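Local coordinates for protein DR2417 (Deinococcus radiodurans, PDB 4XWW) that probably degrades and matures RNA as a metal-dependent 5'-3' exoribonuclease, possibly also cutting internally, and works as a homodimer, at residues I232-F245 with I332-S344. Sequence-based numbering, arbitrary orientation. Where two conformers were deposited one is given.
Sequences IIKGCRGRVFLTTF and IALRRGDTVILSS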
loop_
_atom_site.group_PDB
_atom_site.type_symbol
_atom_site.label_atom_id
_atom_site.label_comp_id
_atom_site.label_asym_id
_atom_site.label_seq_id
_atom_site.Cartn_x
_atom_site.Cartn_y
_atom_site.Cartn_z
ATOM N N ILE A 232 -26.710 -8.417 -10.220
ATOM C CA ILE A 232 -25.926 -9.367 -9.450
ATOM C C ILE A 232 -26.745 -10.007 -8.322
ATOM O O ILE A 232 -26.794 -11.229 -8.190
ATOM C CB ILE A 232 -24.670 -8.676 -8.889
ATOM C CG1 ILE A 232 -23.742 -8.298 -10.047
ATOM C CG2 ILE A 232 -23.959 -9.584 -7.870
ATOM C CD1 ILE A 232 -22.707 -7.258 -9.692
ATOM N N ILE A 233 -27.409 -9.179 -7.524
ATOM C CA ILE A 233 -28.099 -9.665 -6.334
ATOM C C ILE A 233 -29.280 -10.555 -6.717
ATOM O O ILE A 233 -29.507 -11.593 -6.084
ATOM C CB ILE A 233 -28.497 -8.466 -5.438
ATOM C CG1 ILE A 233 -27.194 -7.892 -4.847
ATOM C CG2 ILE A 233 -29.505 -8.874 -4.351
ATOM C CD1 ILE A 233 -27.326 -6.563 -4.138
ATOM N N LYS A 234 -29.992 -10.190 -7.780
ATOM C CA LYS A 234 -31.102 -11.010 -8.274
ATOM C C LYS A 234 -30.635 -12.431 -8.568
ATOM O O LYS A 234 -31.378 -13.400 -8.378
ATOM C CB LYS A 234 -31.705 -10.382 -9.528
ATOM C CG LYS A 234 -32.846 -11.168 -10.135
ATOM C CD LYS A 234 -33.440 -10.394 -11.295
ATOM C CE LYS A 234 -34.578 -11.164 -11.940
ATOM N NZ LYS A 234 -35.122 -10.425 -13.114
ATOM N N GLY A 235 -29.384 -12.549 -8.994
ATOM C CA GLY A 235 -28.799 -13.837 -9.316
ATOM C C GLY A 235 -28.160 -14.601 -8.165
ATOM O O GLY A 235 -27.736 -15.760 -8.349
ATOM N N CYS A 236 -28.076 -13.988 -6.984
ATOM C CA CYS A 236 -27.451 -14.657 -5.831
ATOM C C CYS A 236 -28.366 -15.687 -5.197
ATOM O O CYS A 236 -29.499 -15.385 -4.844
ATOM C CB CYS A 236 -27.016 -13.639 -4.783
ATOM S SG CYS A 236 -25.636 -12.634 -5.362
ATOM N N ARG A 237 -27.855 -16.917 -5.074
ATOM C CA ARG A 237 -28.632 -18.062 -4.631
ATOM C C ARG A 237 -28.859 -18.041 -3.126
ATOM O O ARG A 237 -29.864 -18.567 -2.632
ATOM C CB ARG A 237 -27.915 -19.361 -5.040
ATOM C CG ARG A 237 -28.676 -20.644 -4.783
ATOM C CD ARG A 237 -27.810 -21.846 -5.160
ATOM N NE ARG A 237 -28.431 -23.115 -4.795
ATOM C CZ ARG A 237 -28.677 -24.101 -5.652
ATOM N NH1 ARG A 237 -28.355 -23.965 -6.932
ATOM N NH2 ARG A 237 -29.240 -25.227 -5.228
ATOM N N GLY A 238 -27.926 -17.429 -2.398
ATOM C CA GLY A 238 -27.966 -17.490 -0.947
ATOM C C GLY A 238 -27.951 -16.112 -0.301
ATOM O O GLY A 238 -28.464 -15.141 -0.855
ATOM N N ARG A 239 -27.350 -16.026 0.881
ATOM C CA ARG A 239 -27.224 -14.753 1.588
ATOM C C ARG A 239 -26.319 -13.778 0.822
ATOM O O ARG A 239 -25.386 -14.190 0.127
ATOM C CB ARG A 239 -26.668 -14.976 3.001
ATOM C CG ARG A 239 -27.529 -15.811 3.901
ATOM C CD ARG A 239 -27.040 -15.732 5.348
ATOM N NE ARG A 239 -25.672 -16.235 5.455
ATOM C CZ ARG A 239 -25.036 -16.458 6.600
ATOM N NH1 ARG A 239 -25.645 -16.239 7.755
ATOM N NH2 ARG A 239 -23.787 -16.908 6.590
ATOM N N VAL A 240 -26.583 -12.487 0.961
ATOM C CA VAL A 240 -25.730 -11.449 0.386
ATOM C C VAL A 240 -25.242 -10.542 1.505
ATOM O O VAL A 240 -26.038 -10.062 2.330
ATOM C CB VAL A 240 -26.462 -10.602 -0.691
ATOM C CG1 VAL A 240 -25.580 -9.456 -1.216
ATOM C CG2 VAL A 240 -26.974 -11.473 -1.823
ATOM N N PHE A 241 -23.934 -10.316 1.520
ATOM C CA PHE A 241 -23.297 -9.312 2.355
ATOM C C PHE A 241 -22.704 -8.270 1.442
ATOM O O PHE A 241 -22.047 -8.596 0.450
ATOM C CB PHE A 241 -22.201 -9.914 3.243
ATOM C CG PHE A 241 -22.672 -11.014 4.160
ATOM C CD1 PHE A 241 -22.969 -12.276 3.661
ATOM C CD2 PHE A 241 -22.789 -10.799 5.523
ATOM C CE1 PHE A 241 -23.402 -13.298 4.513
ATOM C CE2 PHE A 241 -23.202 -11.809 6.377
ATOM C CZ PHE A 241 -23.521 -13.057 5.872
ATOM N N LEU A 242 -22.932 -7.003 1.758
ATOM C CA LEU A 242 -22.384 -5.937 0.947
ATOM C C LEU A 242 -21.744 -4.891 1.858
ATOM O O LEU A 242 -22.293 -4.580 2.901
ATOM C CB LEU A 242 -23.487 -5.301 0.079
ATOM C CG LEU A 242 -23.067 -4.160 -0.845
ATOM C CD1 LEU A 242 -23.957 -4.166 -2.094
ATOM C CD2 LEU A 242 -23.163 -2.789 -0.132
ATOM N N THR A 243 -20.584 -4.375 1.461
ATOM C CA THR A 243 -19.940 -3.278 2.188
ATOM C C THR A 243 -19.701 -2.120 1.263
ATOM O O THR A 243 -19.475 -2.288 0.065
ATOM C CB THR A 243 -18.595 -3.716 2.834
ATOM O OG1 THR A 243 -18.079 -2.658 3.651
ATOM C CG2 THR A 243 -17.551 -4.064 1.762
ATOM N N THR A 244 -19.820 -0.911 1.818
ATOM C CA THR A 244 -19.545 0.310 1.104
ATOM C C THR A 244 -19.240 1.328 2.213
ATOM O O THR A 244 -19.259 0.961 3.387
ATOM C CB THR A 244 -20.746 0.718 0.228
ATOM O OG1 THR A 244 -20.390 1.788 -0.644
ATOM C CG2 THR A 244 -21.930 1.106 1.101
ATOM N N PHE A 245 -18.935 2.580 1.877
ATOM C CA PHE A 245 -18.778 3.596 2.923
ATOM C C PHE A 245 -20.111 3.781 3.639
ATOM O O PHE A 245 -21.135 3.852 2.978
ATOM C CB PHE A 245 -18.312 4.939 2.330
ATOM C CG PHE A 245 -17.192 4.813 1.334
ATOM C CD1 PHE A 245 -15.956 4.334 1.721
ATOM C CD2 PHE A 245 -17.378 5.184 0.009
ATOM C CE1 PHE A 245 -14.924 4.218 0.804
ATOM C CE2 PHE A 245 -16.350 5.073 -0.915
ATOM C CZ PHE A 245 -15.124 4.590 -0.517
ATOM N N ILE A 332 -22.497 -13.808 13.514
ATOM C CA ILE A 332 -22.650 -14.236 12.133
ATOM C C ILE A 332 -21.399 -14.999 11.680
ATOM O O ILE A 332 -20.270 -14.617 11.992
ATOM C CB ILE A 332 -22.906 -13.034 11.186
ATOM C CG1 ILE A 332 -24.076 -12.175 11.673
ATOM C CG2 ILE A 332 -23.160 -13.511 9.765
ATOM C CD1 ILE A 332 -24.123 -10.789 11.010
ATOM N N ALA A 333 -21.604 -16.074 10.932
ATOM C CA ALA A 333 -20.496 -16.821 10.355
ATOM C C ALA A 333 -20.677 -17.028 8.854
ATOM O O ALA A 333 -21.689 -17.569 8.418
ATOM C CB ALA A 333 -20.349 -18.162 11.058
ATOM N N LEU A 334 -19.689 -16.597 8.069
ATOM C CA LEU A 334 -19.709 -16.813 6.624
ATOM C C LEU A 334 -19.599 -18.297 6.284
ATOM O O LEU A 334 -19.067 -19.087 7.070
ATOM C CB LEU A 334 -18.572 -16.046 5.949
ATOM C CG LEU A 334 -18.687 -14.518 6.028
ATOM C CD1 LEU A 334 -17.625 -13.853 5.191
ATOM C CD2 LEU A 334 -20.057 -14.046 5.587
ATOM N N ARG A 335 -20.106 -18.670 5.110
ATOM C CA ARG A 335 -20.022 -20.058 4.637
ATOM C C ARG A 335 -20.100 -20.120 3.112
ATOM O O ARG A 335 -20.551 -19.162 2.464
ATOM C CB ARG A 335 -21.133 -20.916 5.263
ATOM C CG ARG A 335 -22.531 -20.294 5.243
ATOM C CD ARG A 335 -23.574 -21.273 5.813
ATOM N NE ARG A 335 -24.717 -20.593 6.432
ATOM C CZ ARG A 335 -25.818 -20.225 5.784
ATOM N NH1 ARG A 335 -25.941 -20.460 4.484
ATOM N NH2 ARG A 335 -26.808 -19.631 6.436
ATOM N N ARG A 336 -19.668 -21.245 2.543
ATOM C CA ARG A 336 -19.799 -21.462 1.103
ATOM C C ARG A 336 -21.237 -21.262 0.674
ATOM O O ARG A 336 -22.133 -21.840 1.272
ATOM C CB ARG A 336 -19.363 -22.866 0.711
ATOM C CG ARG A 336 -17.944 -22.973 0.272
ATOM C CD ARG A 336 -17.508 -24.414 0.044
ATOM N NE ARG A 336 -16.235 -24.623 0.720
ATOM C CZ ARG A 336 -15.082 -24.158 0.261
ATOM N NH1 ARG A 336 -15.050 -23.489 -0.882
ATOM N NH2 ARG A 336 -13.961 -24.378 0.934
ATOM N N GLY A 337 -21.450 -20.468 -0.370
ATOM C CA GLY A 337 -22.792 -20.160 -0.819
ATOM C C GLY A 337 -23.137 -18.700 -0.589
ATOM O O GLY A 337 -23.922 -18.124 -1.337
ATOM N N ASP A 338 -22.562 -18.106 0.453
ATOM C CA ASP A 338 -22.676 -16.658 0.664
ATOM C C ASP A 338 -22.041 -15.870 -0.471
ATOM O O ASP A 338 -21.055 -16.304 -1.076
ATOM C CB ASP A 338 -22.012 -16.225 1.986
ATOM C CG ASP A 338 -22.775 -16.698 3.225
ATOM O OD1 ASP A 338 -23.985 -16.975 3.111
ATOM O OD2 ASP A 338 -22.166 -16.829 4.312
ATOM N N THR A 339 -22.595 -14.689 -0.733
ATOM C CA THR A 339 -21.995 -13.732 -1.652
ATOM C C THR A 339 -21.562 -12.494 -0.882
ATOM O O THR A 339 -22.356 -11.917 -0.134
ATOM C CB THR A 339 -22.978 -13.346 -2.782
ATOM O OG1 THR A 339 -23.371 -14.539 -3.482
ATOM C CG2 THR A 339 -22.326 -12.391 -3.769
ATOM N N VAL A 340 -20.309 -12.085 -1.065
ATOM C CA VAL A 340 -19.844 -10.826 -0.477
ATOM C C VAL A 340 -19.505 -9.838 -1.577
ATOM O O VAL A 340 -18.731 -10.138 -2.493
ATOM C CB VAL A 340 -18.637 -11.024 0.438
ATOM C CG1 VAL A 340 -18.058 -9.639 0.869
ATOM C CG2 VAL A 340 -19.058 -11.834 1.638
ATOM N N ILE A 341 -20.123 -8.659 -1.509
ATOM C CA ILE A 341 -19.898 -7.623 -2.509
ATOM C C ILE A 341 -19.146 -6.456 -1.882
ATOM O O ILE A 341 -19.609 -5.866 -0.897
ATOM C CB ILE A 341 -21.224 -7.097 -3.097
ATOM C CG1 ILE A 341 -22.043 -8.215 -3.758
ATOM C CG2 ILE A 341 -20.976 -5.933 -4.074
ATOM C CD1 ILE A 341 -23.517 -7.806 -4.017
ATOM N N LEU A 342 -18.004 -6.112 -2.469
ATOM C CA LEU A 342 -17.267 -4.912 -2.076
ATOM C C LEU A 342 -17.666 -3.771 -3.002
ATOM O O LEU A 342 -17.139 -3.649 -4.104
ATOM C CB LEU A 342 -15.747 -5.151 -2.134
ATOM C CG LEU A 342 -15.258 -6.420 -1.435
ATOM C CD1 LEU A 342 -13.708 -6.534 -1.444
ATOM C CD2 LEU A 342 -15.779 -6.509 -0.038
ATOM N N SER A 343 -18.637 -2.967 -2.566
ATOM C CA SER A 343 -19.132 -1.840 -3.357
ATOM C C SER A 343 -18.265 -0.623 -3.054
ATOM O O SER A 343 -18.724 0.346 -2.452
ATOM C CB SER A 343 -20.610 -1.574 -3.045
ATOM O OG SER A 343 -21.190 -0.636 -3.945
ATOM N N SER A 344 -17.012 -0.691 -3.489
ATOM C CA SER A 344 -15.969 0.270 -3.134
ATOM C C SER A 344 -14.684 -0.118 -3.857
ATOM O O SER A 344 -14.574 -1.217 -4.383
ATOM C CB SER A 344 -15.712 0.300 -1.627
ATOM O OG SER A 344 -15.355 -0.985 -1.171
HETATM O O HOH W 1 -25.294 -15.958 -2.104
HETATM O O HOH W 2 -25.892 -18.330 1.779
HETATM O O HOH W 3 -24.389 -17.092 10.276
#
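Arg239 lies alongside Asp338, each just ahead of one of two neighbouring parallel strands, 240-243 and 339-342. Arg239 CB already lies 3.3 Å from Asp338 OD1. CG and CD run on beside the carboxylate, and a bend at chi3 (-61°) turns the guanidinium side-on to it. Two nitrogens then grip the carboxylate in one salt bridge. Arg239 NE bonds Asp338 OD1 at 3.0 Å, nearly straight at 170°. Arg239 NH2 bonds Asp338 OD2 at 2.8 Å and also donates to Ala333 O, above that carbonyl's plane. NH1 bonds a water that Ala333 N shares. The Arg335 guanidinium stacks on one face, planes 12° apart; the edge of the Phe241 ring meets the other. Leu334 CD2 makes a CH-pi contact over a face of that ring, 3.7 Å from its centroid. Beyond, backbone bonds alternate along the strands, such as Phe241 N to Thr339 O at 2.8 Å. On the sheet face opposite Phe241, Ile341 CD1 packs on Ile233 CG1 and Val240 CG1. Strand 240-243 is the middle strand of the five-stranded parallel beta-CASP sheet, with 339-342 beside it. Phe245, just past them, packs on an RNA sugar. Asp338, with Asp303, which salt-bridges Arg335, probably offsets the two stacked positive charges and lets them sit face to face.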